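Side-chain contacts in uncharacterized protein conserved in bacteria (Streptococcus suis, PDB 4FZ4), which probably mediates attachment of the bacterium to host cells, as a surface antigen fragment belonging to a glycosaminoglycan-binding domain family: residues K116-Q121 against R127-R132; K94-P97 against T101-E104. All coordinates share one frame; numbering follows the deposited sequence.

Contact 1. Residues K116-Q121 against R127-R132; sequences KSIASQ and RDYVDR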
ATOM      1  N   LYS A 116     -14.296  -4.076  -5.722  1.00 50.50           N
ATOM      2  CA  LYS A 116     -13.003  -4.758  -5.699  1.00 60.43           C
ATOM      3  C   LYS A 116     -11.869  -3.846  -5.226  1.00 52.78           C
ATOM      4  O   LYS A 116     -11.058  -3.382  -6.033  1.00 50.07           O
ATOM      5  CB  LYS A 116     -12.670  -5.309  -7.097  1.00 73.24           C
ATOM      6  CG  LYS A 116     -11.265  -5.927  -7.242  1.00 80.97           C
ATOM      7  CD  LYS A 116     -11.109  -7.233  -6.462  1.00 82.18           C
ATOM      8  CE  LYS A 116      -9.652  -7.727  -6.439  1.00 49.14           C
ATOM      9  NZ  LYS A 116      -9.044  -8.045  -7.781  1.00 40.81           N
ATOM     10  N   SER A 117     -11.822  -3.581  -3.923  1.00 42.66           N
ATOM     11  CA  SER A 117     -10.771  -2.748  -3.335  1.00 32.95           C
ATOM     12  C   SER A 117     -10.498  -3.240  -1.922  1.00 34.94           C
ATOM     13  O   SER A 117     -11.262  -4.031  -1.377  1.00 30.46           O
ATOM     14  CB  SER A 117     -11.198  -1.286  -3.264  1.00 27.94           C
ATOM     15  OG  SER A 117     -12.124  -1.089  -2.211  1.00 35.42           O
ATOM     16  N   ILE A 118      -9.407  -2.779  -1.322  1.00 36.50           N
ATOM     17  CA  ILE A 118      -9.093  -3.188   0.036  1.00 35.22           C
ATOM     18  C   ILE A 118      -9.742  -2.232   1.022  1.00 36.01           C
ATOM     19  O   ILE A 118      -9.311  -2.128   2.167  1.00 32.91           O
ATOM     20  CB  ILE A 118      -7.573  -3.216   0.304  1.00 28.25           C
ATOM     21  CG1 ILE A 118      -6.968  -1.826   0.070  1.00 27.10           C
ATOM     22  CG2 ILE A 118      -6.912  -4.279  -0.578  1.00 24.79           C
ATOM     23  CD1 ILE A 118      -5.485  -1.739   0.417  1.00 22.22           C
ATOM     24  N   ALA A 119     -10.777  -1.527   0.573  1.00 37.59           N
ATOM     25  CA  ALA A 119     -11.480  -0.593   1.450  1.00 39.97           C
ATOM     26  C   ALA A 119     -12.313  -1.410   2.437  1.00 44.03           C
ATOM     27  O   ALA A 119     -12.543  -1.000   3.569  1.00 39.98           O
ATOM     28  CB  ALA A 119     -12.387   0.328   0.627  1.00 28.88           C
ATOM     29  N   SER A 120     -12.742  -2.585   1.998  1.00 54.32           N
ATOM     30  CA  SER A 120     -13.560  -3.456   2.825  1.00 65.94           C
ATOM     31  C   SER A 120     -12.745  -4.542   3.521  1.00 63.82           C
ATOM     32  O   SER A 120     -13.304  -5.399   4.206  1.00 66.39           O
ATOM     33  CB  SER A 120     -14.638  -4.108   1.958  1.00 65.35           C
ATOM     34  OG  SER A 120     -14.055  -4.752   0.833  1.00 54.52           O
ATOM     35  N   GLN A 121     -11.427  -4.504   3.354  1.00 54.91           N
ATOM     36  CA  GLN A 121     -10.575  -5.519   3.957  1.00 41.27           C
ATOM     37  C   GLN A 121      -9.740  -5.066   5.149  1.00 29.77           C
ATOM     38  O   GLN A 121      -9.305  -3.913   5.242  1.00 31.94           O
ATOM     39  CB  GLN A 121      -9.681  -6.136   2.882  1.00 40.52           C
ATOM     40  CG  GLN A 121     -10.484  -6.770   1.750  1.00 37.18           C
ATOM     41  CD  GLN A 121      -9.617  -7.274   0.622  1.00 42.39           C
ATOM     42  OE1 GLN A 121     -10.104  -7.545  -0.473  1.00 55.92           O
ATOM     43  NE2 GLN A 121      -8.325  -7.413   0.882  1.00 45.92           N
ATOM     44  N   ARG A 127      -3.867  -8.631   4.615  1.00 21.05           N
ATOM     45  CA  ARG A 127      -2.494  -9.040   4.328  1.00 31.05           C
ATOM     46  C   ARG A 127      -2.427 -10.125   3.262  1.00 29.27           C
ATOM     47  O   ARG A 127      -1.506 -10.150   2.440  1.00 31.95           O
ATOM     48  CB  ARG A 127      -1.764  -9.509   5.600  1.00 45.51           C
ATOM     49  CG  ARG A 127      -2.587 -10.298   6.603  1.00 59.66           C
ATOM     50  CD  ARG A 127      -1.685 -10.838   7.729  1.00 62.67           C
ATOM     51  NE  ARG A 127      -2.446 -11.239   8.917  1.00 62.77           N
ATOM     52  CZ  ARG A 127      -2.817 -10.410   9.893  1.00 59.78           C
ATOM     53  NH1 ARG A 127      -2.491  -9.121   9.835  1.00 62.27           N
ATOM     54  NH2 ARG A 127      -3.536 -10.863  10.917  1.00 47.40           N
ATOM     55  N   ASP A 128      -3.413 -11.011   3.264  1.00 27.54           N
ATOM     56  CA  ASP A 128      -3.453 -12.098   2.293  1.00 30.09           C
ATOM     57  C   ASP A 128      -3.425 -11.558   0.856  1.00 30.92           C
ATOM     58  O   ASP A 128      -2.533 -11.899   0.069  1.00 33.79           O
ATOM     59  CB  ASP A 128      -4.716 -12.932   2.515  1.00 37.42           C
ATOM     60  CG  ASP A 128      -4.691 -14.245   1.757  1.00 61.93           C
ATOM     61  OD1 ASP A 128      -4.671 -14.223   0.508  1.00 62.82           O
ATOM     62  OD2 ASP A 128      -4.693 -15.302   2.422  1.00 82.15           O
ATOM     63  N   TYR A 129      -4.401 -10.716   0.525  1.00 28.14           N
ATOM     64  CA  TYR A 129      -4.490 -10.136  -0.812  1.00 26.64           C
ATOM     65  C   TYR A 129      -3.236  -9.367  -1.187  1.00 19.87           C
ATOM     66  O   TYR A 129      -2.802  -9.406  -2.333  1.00 32.13           O
ATOM     67  CB  TYR A 129      -5.687  -9.185  -0.929  1.00 21.42           C
ATOM     68  CG  TYR A 129      -5.556  -8.231  -2.102  1.00 23.57           C
ATOM     69  CD1 TYR A 129      -5.817  -8.651  -3.410  1.00 28.94           C
ATOM     70  CD2 TYR A 129      -5.121  -6.920  -1.905  1.00 17.73           C
ATOM     71  CE1 TYR A 129      -5.640  -7.783  -4.498  1.00 19.11           C
ATOM     72  CE2 TYR A 129      -4.943  -6.049  -2.969  1.00 20.79           C
ATOM     73  CZ  TYR A 129      -5.200  -6.484  -4.269  1.00 26.41           C
ATOM     74  OH  TYR A 129      -4.989  -5.621  -5.327  1.00 27.98           O
ATOM     75  N   VAL A 130      -2.662  -8.655  -0.223  1.00 26.53           N
ATOM     76  CA  VAL A 130      -1.466  -7.871  -0.502  1.00 26.69           C
ATOM     77  C   VAL A 130      -0.202  -8.715  -0.638  1.00 32.33           C
ATOM     78  O   VAL A 130       0.553  -8.556  -1.595  1.00 35.90           O
ATOM     79  CB  VAL A 130      -1.226  -6.818   0.588  1.00 24.67           C
ATOM     80  CG1 VAL A 130       0.021  -5.994   0.247  1.00 24.38           C
ATOM     81  CG2 VAL A 130      -2.452  -5.924   0.726  1.00 30.27           C
ATOM     82  N   ASP A 131       0.038  -9.609   0.314  1.00 31.78           N
ATOM     83  CA  ASP A 131       1.238 -10.435   0.255  1.00 31.55           C
ATOM     84  C   ASP A 131       1.157 -11.486  -0.833  1.00 31.04           C
ATOM     85  O   ASP A 131       2.173 -12.031  -1.251  1.00 34.94           O
ATOM     86  CB  ASP A 131       1.510 -11.115   1.601  1.00 27.92           C
ATOM     87  CG  ASP A 131       2.035 -10.145   2.656  1.00 35.09           C
ATOM     88  OD1 ASP A 131       2.604  -9.097   2.284  1.00 34.27           O
ATOM     89  OD2 ASP A 131       1.898 -10.439   3.863  1.00 44.06           O
ATOM     90  N   ARG A 132      -0.052 -11.769  -1.295  1.00 24.90           N
ATOM     91  CA  ARG A 132      -0.221 -12.769  -2.330  1.00 27.76           C
ATOM     92  C   ARG A 132      -0.661 -12.213  -3.665  1.00 20.65           C
ATOM     93  O   ARG A 132       0.170 -11.822  -4.474  1.00 30.37           O
ATOM     94  CB  ARG A 132      -1.202 -13.843  -1.863  1.00 44.43           C
ATOM     95  CG  ARG A 132      -0.598 -14.776  -0.840  1.00 52.57           C
ATOM     96  CD  ARG A 132      -1.584 -15.838  -0.408  1.00 63.76           C
ATOM     97  NE  ARG A 132      -0.925 -16.889   0.360  1.00 64.71           N
ATOM     98  CZ  ARG A 132      -0.089 -17.787  -0.157  1.00 71.46           C
ATOM     99  NH1 ARG A 132       0.194 -17.773  -1.455  1.00 69.59           N
ATOM    100  NH2 ARG A 132       0.469 -18.695   0.631  1.00 83.27           N
TER
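Tyr129 meets three side chains of the irregular segment 116-121, and Ile118 makes the closest of these contacts. Its CG2 methyl lies 3.5 Å from Tyr129 CD2 and almost as near to CE2, so it touches along one C-C bond of the ring and comes in obliquely. Ile118 CG1 sits between its own N and C (chi1 59°), while CG2, beside the backbone N, is the branch turned to the ring; the two side chains cross at about a right angle. Tyr129 holds CG anti to its N (chi1 161°), which carries the ring out from helix 123-152 to the loop. Nearer the root of the same side chain, Gln121 NE2 approaches Tyr129 CB at 3.7 Å and CG at 4.2 Å, with the amide plane standing 84° from the ring plane. Lys116 adds a marginal touch, with CE 4.5 Å from Tyr129 CE1. The loop is itself shaped by an ST turn, in which Ala119 N donates to Ser117 OG at 3.1 Å; Tyr37 OH also bonds this hydroxyl. Ile118 is backed by Val82 of helix 66-95 and Leu126 of helix 123-152. The OH of the buried Tyr129 gives a hydrogen bond to His109 O, which ties the ring tip to the end of helix 100-110. With the phenol satisfied outside the two segments and Gln121 NE2 meeting only carbon of Tyr129, the loop preceding helix 123-152 is joined to that helix here by van der Waals packing around the ring, the Gln121 amide making no hydrogen bond to Tyr129.

Contact 2. Residues K94-P97 against T101-E104; sequences KKYP and TIEE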
ATOM      1  N   LYS A  94       3.003   4.385 -18.208  1.00 35.31           N
ATOM      2  CA  LYS A  94       3.328   5.560 -19.014  1.00 39.29           C
ATOM      3  C   LYS A  94       4.604   5.342 -19.824  1.00 48.17           C
ATOM      4  O   LYS A  94       4.756   5.883 -20.909  1.00 41.73           O
ATOM      5  CB  LYS A  94       3.510   6.790 -18.128  1.00 37.48           C
ATOM      6  CG  LYS A  94       2.257   7.200 -17.383  1.00 49.60           C
ATOM      7  CD  LYS A  94       2.547   8.282 -16.351  1.00 57.27           C
ATOM      8  CE  LYS A  94       1.365   8.447 -15.399  1.00 62.83           C
ATOM      9  NZ  LYS A  94       1.771   9.019 -14.081  1.00 63.13           N
ATOM     10  N   LYS A  95       5.519   4.546 -19.286  1.00 59.79           N
ATOM     11  CA  LYS A  95       6.792   4.270 -19.947  1.00 56.02           C
ATOM     12  C   LYS A  95       6.634   3.165 -20.990  1.00 58.75           C
ATOM     13  O   LYS A  95       7.391   3.097 -21.960  1.00 60.32           O
ATOM     14  CB  LYS A  95       7.823   3.867 -18.891  1.00 53.30           C
ATOM     15  CG  LYS A  95       9.272   4.031 -19.292  1.00 57.79           C
ATOM     16  CD  LYS A  95      10.175   3.967 -18.059  1.00 62.52           C
ATOM     17  CE  LYS A  95       9.828   5.080 -17.065  1.00 63.14           C
ATOM     18  NZ  LYS A  95      10.663   5.041 -15.834  1.00 64.28           N
ATOM     19  N   TYR A  96       5.644   2.304 -20.787  1.00 52.54           N
ATOM     20  CA  TYR A  96       5.372   1.208 -21.714  1.00 41.88           C
ATOM     21  C   TYR A  96       3.870   1.145 -21.992  1.00 46.53           C
ATOM     22  O   TYR A  96       3.211   0.143 -21.711  1.00 54.45           O
ATOM     23  CB  TYR A  96       5.868  -0.111 -21.118  1.00 39.72           C
ATOM     24  CG  TYR A  96       7.336  -0.068 -20.740  1.00 45.18           C
ATOM     25  CD1 TYR A  96       8.311   0.250 -21.688  1.00 53.74           C
ATOM     26  CD2 TYR A  96       7.750  -0.315 -19.429  1.00 39.20           C
ATOM     27  CE1 TYR A  96       9.659   0.327 -21.343  1.00 57.71           C
ATOM     28  CE2 TYR A  96       9.099  -0.243 -19.073  1.00 50.45           C
ATOM     29  CZ  TYR A  96      10.047   0.080 -20.034  1.00 52.59           C
ATOM     30  OH  TYR A  96      11.379   0.158 -19.693  1.00 48.76           O
ATOM     31  N   PRO A  97       3.312   2.230 -22.557  1.00 51.75           N
ATOM     32  CA  PRO A  97       1.888   2.346 -22.885  1.00 52.70           C
ATOM     33  C   PRO A  97       1.387   1.274 -23.846  1.00 57.53           C
ATOM     34  O   PRO A  97       2.067   0.913 -24.810  1.00 63.10           O
ATOM     35  CB  PRO A  97       1.792   3.742 -23.488  1.00 58.41           C
ATOM     36  CG  PRO A  97       3.117   3.884 -24.177  1.00 53.72           C
ATOM     37  CD  PRO A  97       4.066   3.368 -23.116  1.00 52.13           C
ATOM     38  N   THR A 101       0.269  -7.178 -21.202  1.00 36.45           N
ATOM     39  CA  THR A 101       0.606  -7.788 -19.923  1.00 38.30           C
ATOM     40  C   THR A 101       0.463  -6.833 -18.725  1.00 36.29           C
ATOM     41  O   THR A 101      -0.215  -7.155 -17.747  1.00 36.81           O
ATOM     42  CB  THR A 101       2.023  -8.352 -19.969  1.00 42.38           C
ATOM     43  OG1 THR A 101       2.176  -9.122 -21.171  1.00 43.13           O
ATOM     44  CG2 THR A 101       2.285  -9.247 -18.755  1.00 47.39           C
ATOM     45  N   ILE A 102       1.070  -5.652 -18.813  1.00 35.66           N
ATOM     46  CA  ILE A 102       0.989  -4.680 -17.723  1.00 37.24           C
ATOM     47  C   ILE A 102      -0.453  -4.251 -17.453  1.00 45.05           C
ATOM     48  O   ILE A 102      -0.902  -4.219 -16.299  1.00 40.51           O
ATOM     49  CB  ILE A 102       1.825  -3.413 -18.024  1.00 35.21           C
ATOM     50  CG1 ILE A 102       3.286  -3.791 -18.290  1.00 36.97           C
ATOM     51  CG2 ILE A 102       1.738  -2.450 -16.841  1.00 30.68           C
ATOM     52  CD1 ILE A 102       4.184  -2.601 -18.623  1.00 33.58           C
ATOM     53  N   GLU A 103      -1.173  -3.921 -18.522  1.00 47.81           N
ATOM     54  CA  GLU A 103      -2.558  -3.487 -18.404  1.00 43.85           C
ATOM     55  C   GLU A 103      -3.425  -4.599 -17.820  1.00 40.67           C
ATOM     56  O   GLU A 103      -4.291  -4.349 -16.988  1.00 45.85           O
ATOM     57  CB  GLU A 103      -3.108  -3.092 -19.775  1.00 44.92           C
ATOM     58  CG  GLU A 103      -2.153  -2.283 -20.653  1.00 63.05           C
ATOM     59  CD  GLU A 103      -1.633  -1.020 -19.984  1.00 77.57           C
ATOM     60  OE1 GLU A 103      -2.454  -0.272 -19.411  1.00 82.71           O
ATOM     61  OE2 GLU A 103      -0.404  -0.771 -20.046  1.00 75.37           O
ATOM     62  N   GLU A 104      -3.170  -5.829 -18.254  1.00 34.58           N
ATOM     63  CA  GLU A 104      -3.930  -6.992 -17.804  1.00 41.67           C
ATOM     64  C   GLU A 104      -3.687  -7.372 -16.345  1.00 47.03           C
ATOM     65  O   GLU A 104      -4.642  -7.636 -15.606  1.00 50.31           O
ATOM     66  CB  GLU A 104      -3.614  -8.194 -18.697  1.00 43.17           C
ATOM     67  CG  GLU A 104      -3.946  -7.979 -20.164  1.00 55.37           C
ATOM     68  CD  GLU A 104      -3.254  -8.977 -21.073  1.00 72.16           C
ATOM     69  OE1 GLU A 104      -3.512  -8.944 -22.295  1.00 76.05           O
ATOM     70  OE2 GLU A 104      -2.446  -9.787 -20.566  1.00 75.64           O
TER
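Glu103 OE1 is held in a salt bridge by Arg93 NE, on the helix that ends just before Tyr96, and its OE2 lies beside Tyr96 O. The setting is a helical hairpin: helix 66-95 ends, a short turn follows, and helix 100-110 packs back against its predecessor, as the contacts of Ile102 with Val89 and Arg93 attest. Tyr96, the first residue to leave helical backbone angles, supplies the turn's side of the contact. Glu103 OE2 comes to 4.1 Å from Tyr96 O, but both are acceptors, which makes this a mere approach and not a bond; Arg93 rather than the turn accounts for the polar hold on this glutamate. Its chain is bent at chi2 (-55°), which folds the carboxylate back toward helix 66-95 although its CB does not point there. The apolar part is a single pairing: Ile102 CD1 lies 3.9 Å from Tyr96 CB. The isoleucine chain has CG1 beside its backbone N and then runs extended (chi2 179°), placing CD1 as the leading atom. This methyl meets the root of the tyrosine; the nearest ring carbon, Tyr96 CD2, is 4.3 Å away and is approached obliquely. The end of the side chain leads away from 101-104, and the tyrosine also touches Val145, Leu148 and Glu149 of helix 123-152. The turn is further tied to the new helix by Asp99, whose OD2 accepts a hydrogen bond from Ile102 N. Lys95, the last residue of helix 66-95, sets its CG over one face of the Tyr96 ring, 4.1 Å above the plane and displaced toward the rim.

In the fold
Contact 2 closes before contact 1 opens along the chain, and the two do not touch: their centres are 22 Å apart and their nearest atoms about 9 Å. Contact 1 is the more central, about 10 Å from the centre of the chain against about 20 Å for contact 2, yet both are partly buried. Each relies on a tyrosine meeting an isoleucine methyl, but 116-121/127-132 engages the ring itself, whereas 94-97/101-104 uses mainly the tyrosine CB and has a salt bridge beside it. Helices 66-95 and 123-152 border or form both, and helix 100-110 supplies Ile102 to contact 2 and His109, bonded by Tyr129 OH, beside contact 1.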